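Local coordinates for probable arabinosyltransferase C (PDB 3PTY), which polymerises arabinose into the arabinan of mycobacterial arabinogalactan, and whose C-terminal extracellular domain, the piece modelled here, is a lectin-like carbohydrate-binding module, at residues Val51-Leu55 and Ala56-Gly60; Gly171-Ser175 and Arg176-Leu180; Thr252-Val256 and Val257-Asp261; Val263-Asp266 and Trp267-Leu271. All blocks are in the same frame, centred on the assembly; numbering follows the deposited sequence.

Contact 1 of 4, residues Val51-Leu55 and Ala56-Gly60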
loop_
_atom_site.group_PDB
_atom_site.type_symbol
_atom_site.label_atom_id
_atom_site.label_comp_id
_atom_site.label_asym_id
_atom_site.label_seq_id
_atom_site.Cartn_x
_atom_site.Cartn_y
_atom_site.Cartn_z
ATOM N N VAL A 51 4.256 30.087 28.252
ATOM C CA VAL A 51 3.795 31.197 29.087
ATOM C C VAL A 51 4.967 32.025 29.615
ATOM O O VAL A 51 4.980 33.252 29.485
ATOM C CB VAL A 51 2.954 30.709 30.281
ATOM C CG1 VAL A 51 2.642 31.876 31.224
ATOM C CG2 VAL A 51 1.669 30.054 29.783
ATOM N N THR A 52 5.950 31.356 30.212
ATOM C CA THR A 52 7.073 32.072 30.814
ATOM C C THR A 52 8.452 31.662 30.288
ATOM O O THR A 52 9.340 32.500 30.167
ATOM C CB THR A 52 7.064 31.961 32.355
ATOM O OG1 THR A 52 7.008 30.582 32.738
ATOM C CG2 THR A 52 5.859 32.693 32.938
ATOM N N ALA A 53 8.632 30.383 29.968
ATOM C CA ALA A 53 9.955 29.887 29.588
ATOM C C ALA A 53 10.299 30.152 28.122
ATOM O O ALA A 53 9.415 30.181 27.270
ATOM C CB ALA A 53 10.061 28.394 29.898
ATOM N N PRO A 54 11.595 30.344 27.818
ATOM C CA PRO A 54 11.996 30.408 26.409
ATOM C C PRO A 54 11.619 29.106 25.708
ATOM O O PRO A 54 11.524 28.067 26.360
ATOM C CB PRO A 54 13.527 30.536 26.478
ATOM C CG PRO A 54 13.818 31.041 27.846
ATOM C CD PRO A 54 12.743 30.481 28.732
ATOM N N LEU A 55 11.415 29.170 24.399
ATOM C CA LEU A 55 11.003 28.018 23.602
ATOM C C LEU A 55 11.877 26.785 23.844
ATOM O O LEU A 55 11.377 25.660 23.951
ATOM C CB LEU A 55 11.041 28.406 22.120
ATOM C CG LEU A 55 10.632 27.394 21.051
ATOM C CD1 LEU A 55 10.229 28.129 19.781
ATOM C CD2 LEU A 55 11.762 26.433 20.768
ATOM N N ALA A 56 13.187 26.997 23.914
ATOM C CA ALA A 56 14.126 25.892 24.074
ATOM C C ALA A 56 13.933 25.173 25.401
ATOM O O ALA A 56 14.180 23.969 25.497
ATOM C CB ALA A 56 15.575 26.395 23.950
ATOM N N ASP A 57 13.495 25.919 26.417
ATOM C CA ASP A 57 13.431 25.425 27.793
ATOM C C ASP A 57 12.084 24.800 28.143
ATOM O O ASP A 57 11.991 23.972 29.049
ATOM C CB ASP A 57 13.647 26.581 28.785
ATOM C CG ASP A 57 15.048 27.185 28.711
ATOM O OD1 ASP A 57 15.693 27.114 27.650
ATOM O OD2 ASP A 57 15.497 27.743 29.731
ATOM N N ALA A 58 11.034 25.233 27.457
ATOM C CA ALA A 58 9.672 25.016 27.947
ATOM C C ALA A 58 9.252 23.545 28.018
ATOM O O ALA A 58 8.483 23.157 28.897
ATOM C CB ALA A 58 8.665 25.833 27.119
ATOM N N LEU A 59 9.762 22.719 27.113
ATOM C CA LEU A 59 9.294 21.332 27.044
ATOM C C LEU A 59 9.631 20.520 28.298
ATOM O O LEU A 59 8.899 19.598 28.669
ATOM C CB LEU A 59 9.821 20.636 25.781
ATOM C CG LEU A 59 9.292 19.223 25.497
ATOM C CD1 LEU A 59 7.771 19.224 25.362
ATOM C CD2 LEU A 59 9.940 18.654 24.233
ATOM N N GLY A 60 10.740 20.853 28.951
ATOM C CA GLY A 60 11.136 20.135 30.155
ATOM C C GLY A 60 11.293 21.023 31.379
ATOM O O GLY A 60 11.979 20.660 32.333
#
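The carbonyl oxygen P54 O is gripped by two backbone amides of the turn that follows it. D57 N donates over 2.9 Å to P54 O, coming from well above the carbonyl plane, 52° out of it, with a moderately bent N-H...O angle of 141°. A58 N adds a weak second bond to P54 O at 3.1 Å. Beside this forked bond, the side chain of D57 lies against the proline ring: CG stands beside its own backbone N (chi1 -66°), which brings D57 CB within 4.0 Å of P54 CD and lays the carboxylate next to the ring's CD and CG. The contact is van der Waals only. One residue earlier, A53 points its methyl into the turn, where A53 CB meets A58 CB at 4.0 Å. A58 also packs on Y151 and shares a backbone hydrogen bond with G149, so the A58 side of the turn rests on strand 144-152, while L55 reaches I114 and P131. The weakly bonded helix thus opens with a bond from D57 N back three residues to P54 O, stronger than the one from A58 N. Within the contact the D57 carboxylate meets only proline carbons, and A53 and A58 supply the apolar side.

Contact 2 of 4, residues Gly171-Ser175 and Arg176-Leu180. With PO4 (phosphate ion), chain D.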
loop_
_atom_site.group_PDB
_atom_site.type_symbol
_atom_site.label_atom_id
_atom_site.label_comp_id
_atom_site.label_asym_id
_atom_site.label_seq_id
_atom_site.Cartn_x
_atom_site.Cartn_y
_atom_site.Cartn_z
ATOM N N GLY A 171 7.531 6.332 20.028
ATOM C CA GLY A 171 7.691 5.352 21.086
ATOM C C GLY A 171 6.518 4.407 21.244
ATOM O O GLY A 171 5.605 4.386 20.419
ATOM N N ARG A 172 6.550 3.608 22.305
ATOM C CA ARG A 172 5.441 2.712 22.616
ATOM C C ARG A 172 4.968 3.010 24.016
ATOM O O ARG A 172 5.734 2.909 24.973
ATOM C CB ARG A 172 5.868 1.245 22.528
ATOM C CG ARG A 172 6.409 0.821 21.179
ATOM C CD ARG A 172 6.721 -0.676 21.196
ATOM N NE ARG A 172 7.471 -1.098 20.019
ATOM C CZ ARG A 172 8.758 -0.832 19.826
ATOM N NH1 ARG A 172 9.434 -0.133 20.732
ATOM N NH2 ARG A 172 9.368 -1.257 18.727
ATOM N N PHE A 173 3.702 3.377 24.145
ATOM C CA PHE A 173 3.175 3.743 25.448
ATOM C C PHE A 173 1.666 3.617 25.455
ATOM O O PHE A 173 1.035 3.644 24.403
ATOM C CB PHE A 173 3.599 5.174 25.811
ATOM C CG PHE A 173 3.358 6.180 24.713
ATOM C CD1 PHE A 173 2.135 6.830 24.605
ATOM C CD2 PHE A 173 4.347 6.465 23.787
ATOM C CE1 PHE A 173 1.909 7.746 23.597
ATOM C CE2 PHE A 173 4.130 7.388 22.776
ATOM C CZ PHE A 173 2.913 8.030 22.679
ATOM N N ASP A 174 1.093 3.465 26.646
ATOM C CA ASP A 174 -0.354 3.404 26.805
ATOM C C ASP A 174 -0.914 4.816 26.867
ATOM O O ASP A 174 -0.193 5.761 27.188
ATOM C CB ASP A 174 -0.720 2.628 28.072
ATOM C CG ASP A 174 -0.353 1.155 27.978
ATOM O OD1 ASP A 174 -0.418 0.593 26.862
ATOM O OD2 ASP A 174 -0.001 0.559 29.018
ATOM N N SER A 175 -2.199 4.962 26.566
ATOM C CA SER A 175 -2.799 6.286 26.470
ATOM C C SER A 175 -2.795 7.010 27.811
ATOM O O SER A 175 -2.818 8.239 27.863
ATOM C CB SER A 175 -4.219 6.209 25.891
ATOM O OG SER A 175 -5.130 5.683 26.837
ATOM N N ARG A 176 -2.755 6.251 28.897
ATOM C CA ARG A 176 -2.715 6.861 30.225
ATOM C C ARG A 176 -1.340 7.467 30.552
ATOM O O ARG A 176 -1.209 8.252 31.488
ATOM C CB ARG A 176 -3.089 5.825 31.287
ATOM C CG ARG A 176 -2.267 4.553 31.185
ATOM C CD ARG A 176 -2.416 3.666 32.411
ATOM N NE ARG A 176 -1.321 2.703 32.487
ATOM C CZ ARG A 176 -0.156 2.943 33.083
ATOM N NH1 ARG A 176 0.064 4.115 33.667
ATOM N NH2 ARG A 176 0.786 2.010 33.100
ATOM N N GLU A 177 -0.316 7.112 29.778
ATOM C CA GLU A 177 1.049 7.532 30.106
ATOM C C GLU A 177 1.401 8.936 29.620
ATOM O O GLU A 177 2.421 9.491 30.024
ATOM C CB GLU A 177 2.074 6.536 29.564
ATOM C CG GLU A 177 2.083 5.196 30.283
ATOM C CD GLU A 177 3.038 4.213 29.633
ATOM O OE1 GLU A 177 4.244 4.257 29.946
ATOM O OE2 GLU A 177 2.584 3.395 28.809
ATOM N N VAL A 178 0.577 9.498 28.741
ATOM C CA VAL A 178 0.803 10.854 28.247
ATOM C C VAL A 178 -0.488 11.650 28.355
ATOM O O VAL A 178 -1.513 11.276 27.786
ATOM C CB VAL A 178 1.298 10.867 26.780
ATOM C CG1 VAL A 178 1.487 12.307 26.292
ATOM C CG2 VAL A 178 2.601 10.089 26.644
ATOM N N ARG A 179 -0.446 12.737 29.109
ATOM C CA ARG A 179 -1.654 13.512 29.337
ATOM C C ARG A 179 -1.410 14.986 29.111
ATOM O O ARG A 179 -0.281 15.464 29.208
ATOM C CB ARG A 179 -2.186 13.273 30.759
ATOM C CG ARG A 179 -2.517 11.806 31.041
ATOM C CD ARG A 179 -3.191 11.621 32.398
ATOM N NE ARG A 179 -4.460 12.328 32.434
ATOM C CZ ARG A 179 -5.652 11.761 32.273
ATOM N NH1 ARG A 179 -5.766 10.451 32.092
ATOM N NH2 ARG A 179 -6.738 12.514 32.307
ATOM N N LEU A 180 -2.485 15.691 28.795
ATOM C CA LEU A 180 -2.465 17.134 28.682
ATOM C C LEU A 180 -3.210 17.686 29.886
ATOM O O LEU A 180 -4.375 17.355 30.097
ATOM C CB LEU A 180 -3.199 17.556 27.405
ATOM C CG LEU A 180 -3.342 19.057 27.137
ATOM C CD1 LEU A 180 -2.076 19.619 26.516
ATOM C CD2 LEU A 180 -4.536 19.306 26.231
HETATM P P PO4 D . 12.594 0.544 18.990
HETATM O O1 PO4 D . 12.029 -0.630 18.221
HETATM O O2 PO4 D . 12.228 1.832 18.283
HETATM O O3 PO4 D . 14.102 0.424 19.052
HETATM O O4 PO4 D . 12.033 0.545 20.394
HETATM O O HOH W 1 -2.552 9.862 25.938
#
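Two hydrogen bonds tie D174 to E177 in both directions. D174 N points almost straight (175°) at E177 OE2, 2.6 Å away, meeting the carboxylate on its anti side and 32° out of its plane; E177 N returns a bond of 2.9 Å to D174 O. E177 OE1 goes to H238, a ligand of the calcium ion, so E177 belongs to the second shell of that metal site. A water donates to both S175 O and V178 O, bridging two carbonyls that cannot bond each other, and S175 OG is held by E198. Among the charges, D174 OD2 and E177 OE2 lie only 3.8 Å apart, while D174 OD2, 4.3 Å from R176 NE, stands off the guanidinium plane, so no N-H is aimed at it. R172 grips a phosphate, probably from the crystallisation liquor, edge-on through NH1 to O4 at 2.7 Å and NH2 to O1 at 2.8 Å; NH1 also bonds Q237 O. The apolar part is a CH-pi contact, V178 CG2 standing over the face of F173, 4.2 Å from the ring centroid. This loop links strands 164-171 and 178-183, which strands 195-202 and 209-214 separate in the antiparallel sheet; F173 lies on D201, R209 and L211 of these two.

Contact 3 of 4, residues Thr252-Val256 and Val257-Asp261; sequences TLQNV and VGAAD
The backbone of L253-V257 makes a single short helix, closed by V257 N bonding to L253 O (2.7 Å, 168°, almost in line with the carbonyl) and by G258 N bonding to Q254 O at 2.9 Å, after which G258 takes positive phi (71°) and turns the chain out of the helix. At the other end T252 is the N-cap: its OG1 accepts from N255 N at 3.0 Å. L253 and V257, one turn apart, lie side by side and point the same way, with L253 CD2 3.8 Å from V257 CG2. Both also pack on L342 of strand 341-347, L253 covers V37 and V39 as well, and V257 reaches W291. Q254 leaves the helix on another side. It first runs out with CG opposite the backbone N (chi1 -177°), then folds back at chi2, bringing NE2 to 3.9 Å from G258 C. OE1 takes a hydrogen bond from Q276 NE2, which also donates to G258 O, close to the disulfide C31-C275 on which Q254 packs. Beyond the glycine, a water donates to V256 O (2.8 Å) and D261 OD2 (2.5 Å), and W291 NE1 bonds to the same carboxylate oxygen. N255 N is thus capped by the T252 hydroxyl, V256 O is met by a water and G258 O by Q276, while the L253/V257 side packs on the mixed sheet.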
loop_
_atom_site.group_PDB
_atom_site.type_symbol
_atom_site.label_atom_id
_atom_site.label_comp_id
_atom_site.label_asym_id
_atom_site.label_seq_id
_atom_site.Cartn_x
_atom_site.Cartn_y
_atom_site.Cartn_z
ATOM N N THR A 252 -7.277 22.362 2.961
ATOM C CA THR A 252 -7.681 21.077 2.395
ATOM C C THR A 252 -6.584 20.545 1.484
ATOM O O THR A 252 -5.824 21.313 0.894
ATOM C CB THR A 252 -8.963 21.188 1.568
ATOM O OG1 THR A 252 -8.701 22.008 0.427
ATOM C CG2 THR A 252 -10.106 21.792 2.401
ATOM N N LEU A 253 -6.504 19.227 1.362
ATOM C CA LEU A 253 -5.540 18.622 0.453
ATOM C C LEU A 253 -5.760 19.148 -0.971
ATOM O O LEU A 253 -4.804 19.378 -1.714
ATOM C CB LEU A 253 -5.660 17.099 0.500
ATOM C CG LEU A 253 -4.665 16.259 -0.304
ATOM C CD1 LEU A 253 -4.445 14.886 0.362
ATOM C CD2 LEU A 253 -5.128 16.101 -1.748
ATOM N N GLN A 254 -7.019 19.361 -1.343
ATOM C CA GLN A 254 -7.321 19.905 -2.669
ATOM C C GLN A 254 -6.667 21.271 -2.857
ATOM O O GLN A 254 -6.117 21.574 -3.915
ATOM C CB GLN A 254 -8.830 20.017 -2.891
ATOM C CG GLN A 254 -9.202 20.509 -4.292
ATOM C CD GLN A 254 -8.667 19.593 -5.370
ATOM O OE1 GLN A 254 -8.616 18.380 -5.190
ATOM N NE2 GLN A 254 -8.259 20.168 -6.498
ATOM N N ASN A 255 -6.735 22.103 -1.826
ATOM C CA ASN A 255 -6.135 23.430 -1.901
ATOM C C ASN A 255 -4.612 23.373 -1.887
ATOM O O ASN A 255 -3.948 24.189 -2.520
ATOM C CB ASN A 255 -6.639 24.315 -0.755
ATOM C CG ASN A 255 -6.026 25.707 -0.779
ATOM O OD1 ASN A 255 -4.873 25.901 -0.388
ATOM N ND2 ASN A 255 -6.802 26.685 -1.231
ATOM N N VAL A 256 -4.059 22.403 -1.161
ATOM C CA VAL A 256 -2.614 22.286 -1.039
ATOM C C VAL A 256 -1.985 21.643 -2.272
ATOM O O VAL A 256 -1.000 22.143 -2.811
ATOM C CB VAL A 256 -2.230 21.459 0.213
ATOM C CG1 VAL A 256 -0.776 21.018 0.133
ATOM C CG2 VAL A 256 -2.475 22.276 1.467
ATOM N N VAL A 257 -2.561 20.528 -2.706
ATOM C CA VAL A 257 -1.997 19.739 -3.798
ATOM C C VAL A 257 -2.467 20.244 -5.162
ATOM O O VAL A 257 -1.693 20.293 -6.116
ATOM C CB VAL A 257 -2.351 18.240 -3.636
ATOM C CG1 VAL A 257 -1.903 17.438 -4.849
ATOM C CG2 VAL A 257 -1.703 17.683 -2.358
ATOM N N GLY A 258 -3.737 20.623 -5.242
ATOM C CA GLY A 258 -4.311 21.134 -6.474
ATOM C C GLY A 258 -4.486 20.059 -7.530
ATOM O O GLY A 258 -4.380 18.868 -7.245
ATOM N N ALA A 259 -4.744 20.490 -8.761
ATOM C CA ALA A 259 -5.027 19.572 -9.860
ATOM C C ALA A 259 -3.901 19.521 -10.890
ATOM O O ALA A 259 -4.008 18.817 -11.895
ATOM C CB ALA A 259 -6.344 19.950 -10.535
ATOM N N ALA A 260 -2.819 20.253 -10.632
ATOM C CA ALA A 260 -1.705 20.344 -11.575
ATOM C C ALA A 260 -0.441 19.580 -11.153
ATOM O O ALA A 260 0.200 18.953 -11.992
ATOM C CB ALA A 260 -1.366 21.814 -11.856
ATOM N N ASP A 261 -0.067 19.648 -9.872
ATOM C CA ASP A 261 1.103 18.918 -9.378
ATOM C C ASP A 261 0.887 17.425 -9.630
ATOM O O ASP A 261 -0.165 16.899 -9.290
ATOM C CB ASP A 261 1.282 19.119 -7.865
ATOM C CG ASP A 261 1.732 20.529 -7.487
ATOM O OD1 ASP A 261 1.975 21.354 -8.388
ATOM O OD2 ASP A 261 1.828 20.805 -6.267
HETATM O O HOH W 2 0.776 22.645 -4.903
#

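Contact 4 of 4, residues Val263-Asp266 and Trp267-Leu271; sequences VFLD and WLVGL. With AFO (octyl alpha-D-arabinofuranoside), chain B.
G270 N donates to D266 O at 2.9 Å, almost head-on to the carbonyl, and this i to i+4 bond holds the first turn after strand 262-264. L265 CD2 rests on the bare backbone of the glycine, 3.7 Å from G270 CA; the leucine gets there because CG sits between the backbone N and the carbonyl carbon (chi1 40°). Separately, V269 CG2 touches D266 CB at 4.0 Å. The same turn receives the arabinofuranoside: its O2 hydroxyl donates to W267 O at 2.6 Å, and since G270 has no side chain this O2 also approaches G270 CA to 3.3 Å. AFO O2 stands over one face of the indole, AFO C1' lies in plane at its edge, AFO O1 is 3.0 Å from W267 NE1, and W267 CZ2 comes to 4.0 Å from C8' of the octyl chain. L271 CD2 sits over one face of the indole, toward its rim, and meets AFO O3 at 3.7 Å. Further out, the second subunit fixes the turn: D266 OD1 accepts from its R297 N, its D296 OD1 takes W267 N, and its R337 packs on W267. W267 and the side-chain-free G270 of one subunit, with N22 of the other, hold the ligand, which therefore binds at the subunit interface.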
loop_
_atom_site.group_PDB
_atom_site.type_symbol
_atom_site.label_atom_id
_atom_site.label_comp_id
_atom_site.label_asym_id
_atom_site.label_seq_id
_atom_site.Cartn_x
_atom_site.Cartn_y
_atom_site.Cartn_z
ATOM N N VAL A 263 0.949 13.550 -8.916
ATOM C CA VAL A 263 0.909 12.799 -7.667
ATOM C C VAL A 263 1.147 11.319 -7.945
ATOM O O VAL A 263 0.459 10.729 -8.771
ATOM C CB VAL A 263 -0.471 12.941 -6.987
ATOM C CG1 VAL A 263 -0.489 12.224 -5.630
ATOM C CG2 VAL A 263 -0.856 14.415 -6.827
ATOM N N PHE A 264 2.133 10.730 -7.277
ATOM C CA PHE A 264 2.314 9.288 -7.292
ATOM C C PHE A 264 1.193 8.658 -6.482
ATOM O O PHE A 264 1.103 8.893 -5.278
ATOM C CB PHE A 264 3.624 8.917 -6.593
ATOM C CG PHE A 264 4.706 8.451 -7.509
ATOM C CD1 PHE A 264 5.887 9.168 -7.623
ATOM C CD2 PHE A 264 4.562 7.285 -8.235
ATOM C CE1 PHE A 264 6.897 8.737 -8.460
ATOM C CE2 PHE A 264 5.567 6.848 -9.075
ATOM C CZ PHE A 264 6.735 7.576 -9.188
ATOM N N LEU A 265 0.347 7.850 -7.104
ATOM C CA LEU A 265 -0.593 7.057 -6.303
ATOM C C LEU A 265 -1.102 5.803 -6.998
ATOM O O LEU A 265 -1.165 5.746 -8.225
ATOM C CB LEU A 265 -1.763 7.899 -5.776
ATOM C CG LEU A 265 -2.423 8.958 -6.659
ATOM C CD1 LEU A 265 -2.657 8.446 -8.041
ATOM C CD2 LEU A 265 -3.724 9.424 -6.023
ATOM N N ASP A 266 -1.444 4.798 -6.196
ATOM C CA ASP A 266 -1.990 3.542 -6.705
ATOM C C ASP A 266 -3.308 3.829 -7.417
ATOM O O ASP A 266 -4.064 4.709 -6.999
ATOM C CB ASP A 266 -2.274 2.577 -5.545
ATOM C CG ASP A 266 -1.027 2.213 -4.746
ATOM O OD1 ASP A 266 -0.017 1.810 -5.359
ATOM O OD2 ASP A 266 -1.066 2.318 -3.497
ATOM N N TRP A 267 -3.609 3.062 -8.459
ATOM C CA TRP A 267 -4.866 3.240 -9.186
ATOM C C TRP A 267 -6.078 3.186 -8.248
ATOM O O TRP A 267 -6.980 4.016 -8.345
ATOM C CB TRP A 267 -4.998 2.190 -10.299
ATOM C CG TRP A 267 -6.277 2.312 -11.074
ATOM C CD1 TRP A 267 -6.522 3.149 -12.128
ATOM C CD2 TRP A 267 -7.491 1.580 -10.852
ATOM N NE1 TRP A 267 -7.813 2.983 -12.568
ATOM C CE2 TRP A 267 -8.428 2.022 -11.805
ATOM C CE3 TRP A 267 -7.876 0.591 -9.938
ATOM C CZ2 TRP A 267 -9.722 1.512 -11.875
ATOM C CZ3 TRP A 267 -9.160 0.079 -10.011
ATOM C CH2 TRP A 267 -10.070 0.543 -10.970
ATOM N N LEU A 268 -6.087 2.207 -7.345
ATOM C CA LEU A 268 -7.161 2.033 -6.363
ATOM C C LEU A 268 -7.354 3.265 -5.495
ATOM O O LEU A 268 -8.478 3.722 -5.271
ATOM C CB LEU A 268 -6.852 0.849 -5.438
ATOM C CG LEU A 268 -7.557 -0.477 -5.684
ATOM C CD1 LEU A 268 -7.175 -1.489 -4.605
ATOM C CD2 LEU A 268 -9.043 -0.251 -5.712
ATOM N N VAL A 269 -6.246 3.787 -4.989
ATOM C CA VAL A 269 -6.276 4.974 -4.148
ATOM C C VAL A 269 -6.726 6.208 -4.928
ATOM O O VAL A 269 -7.437 7.053 -4.398
ATOM C CB VAL A 269 -4.903 5.233 -3.506
ATOM C CG1 VAL A 269 -4.891 6.581 -2.773
ATOM C CG2 VAL A 269 -4.545 4.094 -2.567
ATOM N N GLY A 270 -6.320 6.308 -6.189
ATOM C CA GLY A 270 -6.700 7.442 -7.013
ATOM C C GLY A 270 -8.201 7.594 -7.239
ATOM O O GLY A 270 -8.673 8.680 -7.575
ATOM N N LEU A 271 -8.958 6.513 -7.068
ATOM C CA LEU A 271 -10.405 6.562 -7.278
ATOM C C LEU A 271 -11.036 7.602 -6.353
ATOM O O LEU A 271 -11.997 8.277 -6.714
ATOM C CB LEU A 271 -11.032 5.188 -7.012
ATOM C CG LEU A 271 -10.630 4.040 -7.949
ATOM C CD1 LEU A 271 -11.292 2.735 -7.501
ATOM C CD2 LEU A 271 -11.010 4.358 -9.375
HETATM C C1 AFO B . -7.061 6.536 -12.431
HETATM O O1 AFO B . -7.797 5.844 -13.443
HETATM C C2 AFO B . -7.864 6.412 -11.141
HETATM O O2 AFO B . -7.041 6.042 -10.026
HETATM C C3 AFO B . -8.517 7.762 -10.924
HETATM O O3 AFO B . -9.929 7.581 -10.921
HETATM C C4 AFO B . -8.121 8.599 -12.132
HETATM O O4 AFO B . -7.010 7.931 -12.747
HETATM C C5 AFO B . -7.777 10.044 -11.779
HETATM O O5 AFO B . -7.887 10.862 -12.954
HETATM C "C1'" AFO B . -7.225 5.941 -14.744
HETATM C "C2'" AFO B . -8.257 5.414 -15.734
HETATM C "C3'" AFO B . -7.627 4.968 -17.052
HETATM C "C4'" AFO B . -8.730 4.695 -18.068
HETATM C "C5'" AFO B . -10.058 4.393 -17.379
HETATM C "C6'" AFO B . -10.114 2.984 -16.792
HETATM C "C7'" AFO B . -11.358 2.808 -15.925
HETATM C "C8'" AFO B . -11.476 1.389 -15.414
#

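In the fold
The four contacts follow one another along the chain and fall into two groups. Contacts 1 and 2, with centres about 21 Å apart and no touch, both belong to the region of the antiparallel sheet: contact 1 packs on strand 144-152, contact 2 leads into strand 178-183 near the calcium site. Contacts 3 and 4 belong to the mixed sheet and its short helices, their centres about 14 Å apart. They touch, V257 CG1 lying 3.8 Å from V263 CG2, as helix 253-257 runs on to strand 262-264. Contacts 1 and 3 lie about 36 Å apart, centre to centre, on opposite sides of the chain's centre. Calcium and arabinoside are thus bound in different halves of the module.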